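Local structure of polysaccharide deacetylase (Bacillus anthracis, 2J13) at residues D56-F61 with D239-S244; K223-L228 with Y233-L238. The protein probably removes acetyl groups from peptidoglycan of the bacterial cell wall, as a family 4 carbohydrate esterase of the polysaccharide deacetylase (NodB homology) group. All coordinates share one frame; numbering follows the deposited sequence. Where two conformers were deposited one is given.

Contact 1: residues D56-F61 with D239-S244; sequences DIYLTF and DDLVKS. With ZN (zinc ion), chain D.
The phenol ring of Y58 carries most of the contact and lies against the side chain of L241. Methyl CD1 of L241 sits over one face of the ring, 3.9 Å from its centroid and only 14° off the ring normal. This is a CH-pi contact. The methyl is offset toward the rim, on the CD2 and CE2 side. Over the same face, L241 CB is 3.6 Å from Y58 CE1, across the ring from the CD2 and CE2 side. The two side chains cross at about a right angle. L241 reaches over the ring because its CG stands anti to the backbone N (chi1 -171°). The Y58 hydroxyl passes the helix backbone, with OH 3.6 Å from L241 CA. S244 comes less close; its OG instead hydrogen-bonds the L241 carbonyl oxygen at 2.6 Å, in the carbonyl plane and on a lone pair.

The contact packs helix 238-243 on strand 56-63 of the parallel sheet that forms the distorted (beta/alpha) barrel of NodB-type deacetylases. L241 also touches I207 of strand 207-210, which neighbours strand 56-63. At the start of strand 56-63, D56 OD1 binds a zinc ion at 1.9 Å. H234 and two waters bind the same ion. The other carboxylate oxygen, OD2, forms a salt bridge with K236, which would hold the carboxylate in its rotation.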
ATOM      1  N   ASP A  56       4.628 -16.246  -4.789  1.00 30.70           N
ATOM      2  CA  ASP A  56       4.648 -14.822  -5.164  1.00 28.87           C
ATOM      3  C   ASP A  56       4.367 -13.988  -3.939  1.00 26.86           C
ATOM      4  O   ASP A  56       3.479 -14.307  -3.153  1.00 26.32           O
ATOM      5  CB  ASP A  56       3.579 -14.527  -6.224  1.00 29.57           C
ATOM      6  CG  ASP A  56       3.879 -15.178  -7.556  1.00 32.18           C
ATOM      7  OD1 ASP A  56       5.013 -15.650  -7.732  1.00 34.71           O
ATOM      8  OD2 ASP A  56       2.990 -15.207  -8.421  1.00 36.18           O
ATOM      9  N   ILE A  57       5.154 -12.931  -3.771  1.00 24.93           N
ATOM     10  CA  ILE A  57       5.014 -11.991  -2.663  1.00 24.39           C
ATOM     11  C   ILE A  57       5.057 -10.547  -3.172  1.00 22.89           C
ATOM     12  O   ILE A  57       5.447 -10.285  -4.301  1.00 22.90           O
ATOM     13  CB  ILE A  57       6.039 -12.241  -1.579  1.00 24.61           C
ATOM     14  CG1 ILE A  57       7.472 -12.130  -2.136  1.00 25.96           C
ATOM     15  CG2 ILE A  57       5.753 -13.614  -0.916  1.00 24.36           C
ATOM     16  CD1 ILE A  57       8.582 -12.275  -1.042  1.00 25.95           C
ATOM     17  N   TYR A  58       4.593  -9.612  -2.337  1.00 20.94           N
ATOM     18  CA  TYR A  58       4.273  -8.240  -2.786  1.00 21.18           C
ATOM     19  C   TYR A  58       4.809  -7.220  -1.802  1.00 20.10           C
ATOM     20  O   TYR A  58       4.341  -7.148  -0.696  1.00 22.02           O
ATOM     21  CB  TYR A  58       2.751  -8.093  -2.927  1.00 22.25           C
ATOM     22  CG  TYR A  58       2.166  -9.196  -3.763  1.00 22.72           C
ATOM     23  CD1 TYR A  58       2.092  -9.067  -5.135  1.00 24.87           C
ATOM     24  CD2 TYR A  58       1.740 -10.381  -3.185  1.00 24.63           C
ATOM     25  CE1 TYR A  58       1.591 -10.109  -5.935  1.00 26.76           C
ATOM     26  CE2 TYR A  58       1.231 -11.422  -3.969  1.00 25.33           C
ATOM     27  CZ  TYR A  58       1.176 -11.266  -5.346  1.00 25.54           C
ATOM     28  OH  TYR A  58       0.669 -12.244  -6.187  1.00 28.09           O
ATOM     29  N   LEU A  59       5.806  -6.451  -2.230  1.00 18.02           N
ATOM     30  CA  LEU A  59       6.412  -5.431  -1.415  0.50 17.18           C
ATOM     31  C   LEU A  59       5.634  -4.112  -1.523  1.00 17.84           C
ATOM     32  O   LEU A  59       5.323  -3.643  -2.636  1.00 17.78           O
ATOM     33  CB  LEU A  59       7.862  -5.266  -1.868  0.50 17.71           C
ATOM     34  CG  LEU A  59       8.735  -4.270  -1.148  0.50 15.00           C
ATOM     35  CD1 LEU A  59       8.829  -4.646   0.314  0.50 16.00           C
ATOM     36  CD2 LEU A  59      10.135  -4.151  -1.766  0.50 16.76           C
ATOM     37  N   THR A  60       5.360  -3.503  -0.369  1.00 17.99           N
ATOM     38  CA  THR A  60       4.707  -2.206  -0.320  1.00 16.57           C
ATOM     39  C   THR A  60       5.348  -1.346   0.753  1.00 17.03           C
ATOM     40  O   THR A  60       5.970  -1.869   1.679  1.00 17.38           O
ATOM     41  CB  THR A  60       3.202  -2.321  -0.034  1.00 16.72           C
ATOM     42  OG1 THR A  60       2.989  -2.723   1.329  1.00 17.82           O
ATOM     43  CG2 THR A  60       2.518  -3.275  -1.000  1.00 16.81           C
ATOM     44  N   PHE A  61       5.198  -0.039   0.578  1.00 16.91           N
ATOM     45  CA  PHE A  61       5.676   0.988   1.515  1.00 17.20           C
ATOM     46  C   PHE A  61       4.564   2.017   1.669  1.00 18.14           C
ATOM     47  O   PHE A  61       3.834   2.291   0.708  1.00 18.02           O
ATOM     48  CB  PHE A  61       6.921   1.709   0.994  1.00 17.96           C
ATOM     49  CG  PHE A  61       8.116   0.815   0.794  1.00 19.50           C
ATOM     50  CD1 PHE A  61       8.282   0.124  -0.371  1.00 20.31           C
ATOM     51  CD2 PHE A  61       9.086   0.695   1.778  1.00 22.70           C
ATOM     52  CE1 PHE A  61       9.416  -0.703  -0.551  1.00 20.28           C
ATOM     53  CE2 PHE A  61      10.178  -0.121   1.582  1.00 20.97           C
ATOM     54  CZ  PHE A  61      10.290  -0.842   0.440  1.00 20.22           C
ATOM     55  N   ASP A 239      -0.846  -5.267  -9.316  1.00 27.07           N
ATOM     56  CA  ASP A 239      -1.507  -5.648 -10.595  1.00 28.79           C
ATOM     57  C   ASP A 239      -1.411  -7.175 -10.829  1.00 30.16           C
ATOM     58  O   ASP A 239      -2.380  -7.827 -11.281  1.00 31.54           O
ATOM     59  CB  ASP A 239      -0.881  -4.877 -11.764  1.00 28.86           C
ATOM     60  CG  ASP A 239      -1.188  -3.357 -11.761  1.00 31.15           C
ATOM     61  OD1 ASP A 239      -1.995  -2.830 -10.964  1.00 31.19           O
ATOM     62  OD2 ASP A 239      -0.586  -2.661 -12.612  1.00 34.91           O
ATOM     63  N   ASP A 240      -0.247  -7.758 -10.557  1.00 30.31           N
ATOM     64  CA  ASP A 240      -0.051  -9.210 -10.703  1.00 30.98           C
ATOM     65  C   ASP A 240      -0.947  -9.970  -9.730  1.00 31.28           C
ATOM     66  O   ASP A 240      -1.530 -11.022 -10.070  1.00 32.60           O
ATOM     67  CB  ASP A 240       1.413  -9.603 -10.430  1.00 30.19           C
ATOM     68  CG  ASP A 240       2.391  -9.019 -11.425  1.00 33.28           C
ATOM     69  OD1 ASP A 240       2.052  -8.988 -12.633  1.00 35.79           O
ATOM     70  OD2 ASP A 240       3.533  -8.624 -11.023  1.00 34.22           O
ATOM     71  N   LEU A 241      -1.087  -9.433  -8.519  1.00 30.82           N
ATOM     72  CA  LEU A 241      -1.902 -10.045  -7.494  1.00 31.71           C
ATOM     73  C   LEU A 241      -3.326 -10.195  -8.015  1.00 33.42           C
ATOM     74  O   LEU A 241      -3.899 -11.282  -7.953  1.00 32.99           O
ATOM     75  CB  LEU A 241      -1.919  -9.206  -6.205  1.00 31.64           C
ATOM     76  CG  LEU A 241      -2.593  -9.917  -5.024  1.00 32.18           C
ATOM     77  CD1 LEU A 241      -2.007  -9.507  -3.664  1.00 29.91           C
ATOM     78  CD2 LEU A 241      -4.114  -9.693  -5.056  1.00 32.96           C
ATOM     79  N   VAL A 242      -3.881  -9.092  -8.495  1.00 34.61           N
ATOM     80  CA  VAL A 242      -5.250  -9.105  -9.001  1.00 36.58           C
ATOM     81  C   VAL A 242      -5.404 -10.161 -10.113  1.00 39.02           C
ATOM     82  O   VAL A 242      -6.372 -10.939 -10.111  1.00 38.89           O
ATOM     83  CB  VAL A 242      -5.673  -7.695  -9.471  1.00 36.42           C
ATOM     84  CG1 VAL A 242      -7.024  -7.745 -10.194  1.00 35.39           C
ATOM     85  CG2 VAL A 242      -5.770  -6.769  -8.273  1.00 35.36           C
ATOM     86  N   LYS A 243      -4.456 -10.195 -11.050  1.00 41.92           N
ATOM     87  CA  LYS A 243      -4.459 -11.219 -12.111  1.00 44.47           C
ATOM     88  C   LYS A 243      -4.273 -12.645 -11.582  1.00 46.49           C
ATOM     89  O   LYS A 243      -4.900 -13.573 -12.105  1.00 47.22           O
ATOM     90  CB  LYS A 243      -3.389 -10.931 -13.152  1.00 45.01           C
ATOM     91  CG  LYS A 243      -3.617  -9.647 -13.933  1.00 47.28           C
ATOM     92  CD  LYS A 243      -2.363  -9.245 -14.712  1.00 50.20           C
ATOM     93  CE  LYS A 243      -2.415  -7.792 -15.173  1.00 52.25           C
ATOM     94  NZ  LYS A 243      -1.125  -7.335 -15.780  1.00 54.34           N
ATOM     95  N   SER A 244      -3.415 -12.828 -10.572  1.00 48.43           N
ATOM     96  CA  SER A 244      -3.271 -14.124  -9.862  1.00 50.22           C
ATOM     97  C   SER A 244      -4.619 -14.641  -9.393  1.00 51.30           C
ATOM     98  O   SER A 244      -4.751 -15.809  -8.999  1.00 51.81           O
ATOM     99  CB  SER A 244      -2.356 -14.014  -8.631  1.00 50.44           C
ATOM    100  OG  SER A 244      -3.103 -13.743  -7.432  1.00 52.15           O
TER
HETATM  101 ZN    ZN D1238       5.779 -16.674  -9.207  1.00 45.84          ZN
HETATM  102  O   HOH W   1       6.116 -16.942 -11.579  1.00 47.35           O
HETATM  103  O   HOH W   2       4.727 -18.667  -8.917  1.00 52.57           O

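Contact 2: residues K223-L228 with Y233-L238; sequences KIIDDL and YHFKSL. With ZN (zinc ion), chain D.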
ATOM      1  N   LYS A 223      19.253  -7.361   1.437  1.00 31.23           N
ATOM      2  CA  LYS A 223      19.480  -8.700   2.000  1.00 32.29           C
ATOM      3  C   LYS A 223      18.237  -9.571   2.004  1.00 30.35           C
ATOM      4  O   LYS A 223      18.311 -10.782   1.719  1.00 30.24           O
ATOM      5  CB  LYS A 223      20.008  -8.573   3.433  1.00 32.16           C
ATOM      6  CG  LYS A 223      21.379  -7.928   3.570  1.00 35.43           C
ATOM      7  CD  LYS A 223      21.698  -7.683   5.030  1.00 37.47           C
ATOM      8  CE  LYS A 223      21.497  -8.962   5.860  1.00 41.45           C
ATOM      9  NZ  LYS A 223      22.180  -8.944   7.183  1.00 44.86           N
ATOM     10  N   ILE A 224      17.087  -8.965   2.325  1.00 28.90           N
ATOM     11  CA  ILE A 224      15.815  -9.646   2.363  1.00 27.58           C
ATOM     12  C   ILE A 224      15.416 -10.110   0.954  1.00 25.55           C
ATOM     13  O   ILE A 224      14.995 -11.252   0.762  1.00 24.73           O
ATOM     14  CB  ILE A 224      14.709  -8.719   2.951  1.00 28.56           C
ATOM     15  CG1 ILE A 224      14.965  -8.500   4.442  1.00 29.20           C
ATOM     16  CG2 ILE A 224      13.344  -9.303   2.700  1.00 30.98           C
ATOM     17  CD1 ILE A 224      14.037  -7.435   5.091  1.00 30.39           C
ATOM     18  N   ILE A 225      15.602  -9.243  -0.033  1.00 24.03           N
ATOM     19  CA  ILE A 225      15.289  -9.595  -1.429  1.00 23.21           C
ATOM     20  C   ILE A 225      16.148 -10.781  -1.883  1.00 24.34           C
ATOM     21  O   ILE A 225      15.645 -11.775  -2.430  1.00 24.49           O
ATOM     22  CB  ILE A 225      15.530  -8.391  -2.329  1.00 23.26           C
ATOM     23  CG1 ILE A 225      14.390  -7.367  -2.155  1.00 22.99           C
ATOM     24  CG2 ILE A 225      15.597  -8.765  -3.811  1.00 24.04           C
ATOM     25  CD1 ILE A 225      14.700  -6.020  -2.796  1.00 24.78           C
ATOM     26  N   ASP A 226      17.432 -10.671  -1.629  1.00 24.57           N
ATOM     27  CA  ASP A 226      18.355 -11.757  -2.008  1.00 26.54           C
ATOM     28  C   ASP A 226      17.973 -13.067  -1.329  1.00 27.22           C
ATOM     29  O   ASP A 226      17.868 -14.144  -1.973  1.00 27.04           O
ATOM     30  CB  ASP A 226      19.794 -11.366  -1.679  1.00 27.85           C
ATOM     31  CG  ASP A 226      20.360 -10.267  -2.582  1.00 30.91           C
ATOM     32  OD1 ASP A 226      19.769  -9.949  -3.649  1.00 31.97           O
ATOM     33  OD2 ASP A 226      21.456  -9.720  -2.232  1.00 35.67           O
ATOM     34  N   ASP A 227      17.763 -13.015  -0.020  1.00 27.33           N
ATOM     35  CA  ASP A 227      17.445 -14.192   0.792  0.50 27.88           C
ATOM     36  C   ASP A 227      16.125 -14.871   0.379  1.00 27.35           C
ATOM     37  O   ASP A 227      16.005 -16.096   0.306  1.00 27.49           O
ATOM     38  CB  ASP A 227      17.401 -13.739   2.263  0.50 28.75           C
ATOM     39  CG  ASP A 227      17.230 -14.875   3.238  0.50 31.10           C
ATOM     40  OD1 ASP A 227      18.255 -15.375   3.742  0.50 36.62           O
ATOM     41  OD2 ASP A 227      16.081 -15.252   3.532  0.50 34.11           O
ATOM     42  N   LEU A 228      15.095 -14.068   0.129  1.00 26.27           N
ATOM     43  CA  LEU A 228      13.841 -14.609  -0.263  1.00 26.01           C
ATOM     44  C   LEU A 228      13.910 -15.210  -1.667  1.00 25.63           C
ATOM     45  O   LEU A 228      13.320 -16.255  -1.908  1.00 26.84           O
ATOM     46  CB  LEU A 228      12.724 -13.559  -0.138  1.00 26.07           C
ATOM     47  CG  LEU A 228      12.382 -13.248   1.320  1.00 26.28           C
ATOM     48  CD1 LEU A 228      11.428 -12.040   1.441  1.00 28.27           C
ATOM     49  CD2 LEU A 228      11.752 -14.458   1.986  1.00 30.82           C
ATOM     50  N   TYR A 233      11.099 -17.529  -3.750  1.00 27.42           N
ATOM     51  CA  TYR A 233      10.066 -16.484  -3.849  1.00 27.16           C
ATOM     52  C   TYR A 233      10.262 -15.573  -5.041  1.00 26.61           C
ATOM     53  O   TYR A 233      11.385 -15.300  -5.475  1.00 26.33           O
ATOM     54  CB  TYR A 233       9.996 -15.657  -2.565  1.00 27.89           C
ATOM     55  CG  TYR A 233       9.414 -16.418  -1.415  1.00 27.66           C
ATOM     56  CD1 TYR A 233       8.040 -16.405  -1.175  1.00 29.52           C
ATOM     57  CD2 TYR A 233      10.210 -17.148  -0.568  1.00 29.51           C
ATOM     58  CE1 TYR A 233       7.490 -17.101  -0.130  1.00 33.18           C
ATOM     59  CE2 TYR A 233       9.668 -17.848   0.501  1.00 29.45           C
ATOM     60  CZ  TYR A 233       8.290 -17.826   0.699  1.00 30.64           C
ATOM     61  OH  TYR A 233       7.717 -18.490   1.740  1.00 31.83           O
ATOM     62  N   HIS A 234       9.145 -15.071  -5.551  1.00 27.14           N
ATOM     63  CA  HIS A 234       9.133 -14.121  -6.658  1.00 27.69           C
ATOM     64  C   HIS A 234       8.432 -12.865  -6.188  1.00 26.91           C
ATOM     65  O   HIS A 234       7.347 -12.958  -5.648  1.00 26.90           O
ATOM     66  CB  HIS A 234       8.336 -14.695  -7.825  1.00 29.70           C
ATOM     67  CG  HIS A 234       8.740 -16.094  -8.191  1.00 33.53           C
ATOM     68  ND1 HIS A 234       7.825 -17.097  -8.441  1.00 37.33           N
ATOM     69  CD2 HIS A 234       9.962 -16.667  -8.277  1.00 36.93           C
ATOM     70  CE1 HIS A 234       8.471 -18.224  -8.690  1.00 37.98           C
ATOM     71  NE2 HIS A 234       9.769 -17.991  -8.598  1.00 37.80           N
ATOM     72  N   PHE A 235       9.048 -11.722  -6.430  1.00 26.21           N
ATOM     73  CA  PHE A 235       8.470 -10.423  -6.069  1.00 25.69           C
ATOM     74  C   PHE A 235       7.653  -9.871  -7.219  1.00 26.14           C
ATOM     75  O   PHE A 235       8.189  -9.636  -8.324  1.00 27.48           O
ATOM     76  CB  PHE A 235       9.577  -9.440  -5.722  1.00 26.32           C
ATOM     77  CG  PHE A 235      10.247  -9.719  -4.424  1.00 26.67           C
ATOM     78  CD1 PHE A 235      11.354 -10.565  -4.348  1.00 26.06           C
ATOM     79  CD2 PHE A 235       9.799  -9.108  -3.278  1.00 25.90           C
ATOM     80  CE1 PHE A 235      11.985 -10.797  -3.158  1.00 26.76           C
ATOM     81  CE2 PHE A 235      10.431  -9.342  -2.044  1.00 27.45           C
ATOM     82  CZ  PHE A 235      11.528 -10.195  -1.993  1.00 27.65           C
ATOM     83  N   LYS A 236       6.380  -9.623  -6.947  1.00 25.31           N
ATOM     84  CA  LYS A 236       5.407  -9.245  -7.943  1.00 26.42           C
ATOM     85  C   LYS A 236       4.703  -7.934  -7.562  1.00 25.57           C
ATOM     86  O   LYS A 236       4.885  -7.416  -6.454  1.00 24.24           O
ATOM     87  CB  LYS A 236       4.389 -10.375  -8.098  1.00 27.36           C
ATOM     88  CG  LYS A 236       4.982 -11.752  -8.439  1.00 30.71           C
ATOM     89  CD  LYS A 236       5.410 -11.801  -9.884  1.00 35.50           C
ATOM     90  CE  LYS A 236       5.096 -13.114 -10.529  1.00 39.49           C
ATOM     91  NZ  LYS A 236       3.624 -13.328 -10.656  1.00 41.44           N
ATOM     92  N   SER A 237       3.919  -7.406  -8.492  1.00 25.92           N
ATOM     93  CA  SER A 237       3.168  -6.163  -8.271  1.00 25.12           C
ATOM     94  C   SER A 237       1.741  -6.434  -7.847  1.00 24.95           C
ATOM     95  O   SER A 237       1.231  -7.536  -8.008  1.00 26.78           O
ATOM     96  CB  SER A 237       3.115  -5.342  -9.548  1.00 26.03           C
ATOM     97  OG  SER A 237       2.121  -5.882 -10.401  1.00 27.05           O
ATOM     98  N   LEU A 238       1.073  -5.406  -7.330  1.00 23.87           N
ATOM     99  CA  LEU A 238      -0.332  -5.541  -6.937  1.00 24.31           C
ATOM    100  C   LEU A 238      -1.231  -5.787  -8.159  1.00 25.65           C
ATOM    101  O   LEU A 238      -2.236  -6.447  -8.035  1.00 27.51           O
ATOM    102  CB  LEU A 238      -0.814  -4.340  -6.143  1.00 24.21           C
ATOM    103  CG  LEU A 238      -0.157  -4.174  -4.772  1.00 21.75           C
ATOM    104  CD1 LEU A 238      -0.784  -2.991  -4.052  1.00 22.94           C
ATOM    105  CD2 LEU A 238      -0.306  -5.445  -3.907  1.00 24.04           C
TER
HETATM  106 ZN    ZN D1238       5.779 -16.674  -9.207  1.00 45.84          ZN
HETATM  107  O   HOH W   1       6.116 -16.942 -11.579  1.00 47.35           O
HETATM  108  O   HOH W   2       4.727 -18.667  -8.917  1.00 52.57           O
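The carbonyl oxygen of L228 accepts a hydrogen bond from the backbone N of Y233 at 3.2 Å. The same oxygen lies at the edge of the Y233 ring, near its plane, 3.5 Å from CD2. Methyl CD2 of L228 approaches that ring carbon as well, at 4.0 Å.

F235 makes the larger apolar contact. Its ring end enters between I225 and L228, where CZ is 3.9 Å from both I225 CA and L228 CD1. The F235 and L228 side chains cross at about a right angle. CG anti to the carbonyl carbon (chi1 -72°) brings the ring of F235 onto the helix.

H234, between the two aromatic residues, has its CB turned away from the helix. Its ND1 binds the zinc ion at 2.2 Å.

Helix 217-230 and strand 234-236 are the second half of a beta-alpha-beta crossover from strand 207-210, with strand 56-63 between the two strands. I57 of the adjacent strand 56-63 touches L228, Y233 and F235, and V82 meets both I225 and F235.

Both contacts are buried, but the centre of contact 1 is about 10 Å from the centre of the chain, that of contact 2 about 16 Å. Strands 56-63 and 234-236 are parallel neighbours in one sheet, and probable backbone hydrogen bonds join I57 to H234 and K236. Each strand takes a different helix: 238-243 in contact 1, 217-230 in contact 2. Contact 1 has no hydrogen bond across it, whereas contact 2 adds a backbone bond to its apolar packing. Helix 238-243 directly follows strand 234-236, and contact 2 is nested inside the chain loop that contact 1 closes. Each contact supplies one protein ligand to the shared zinc ion.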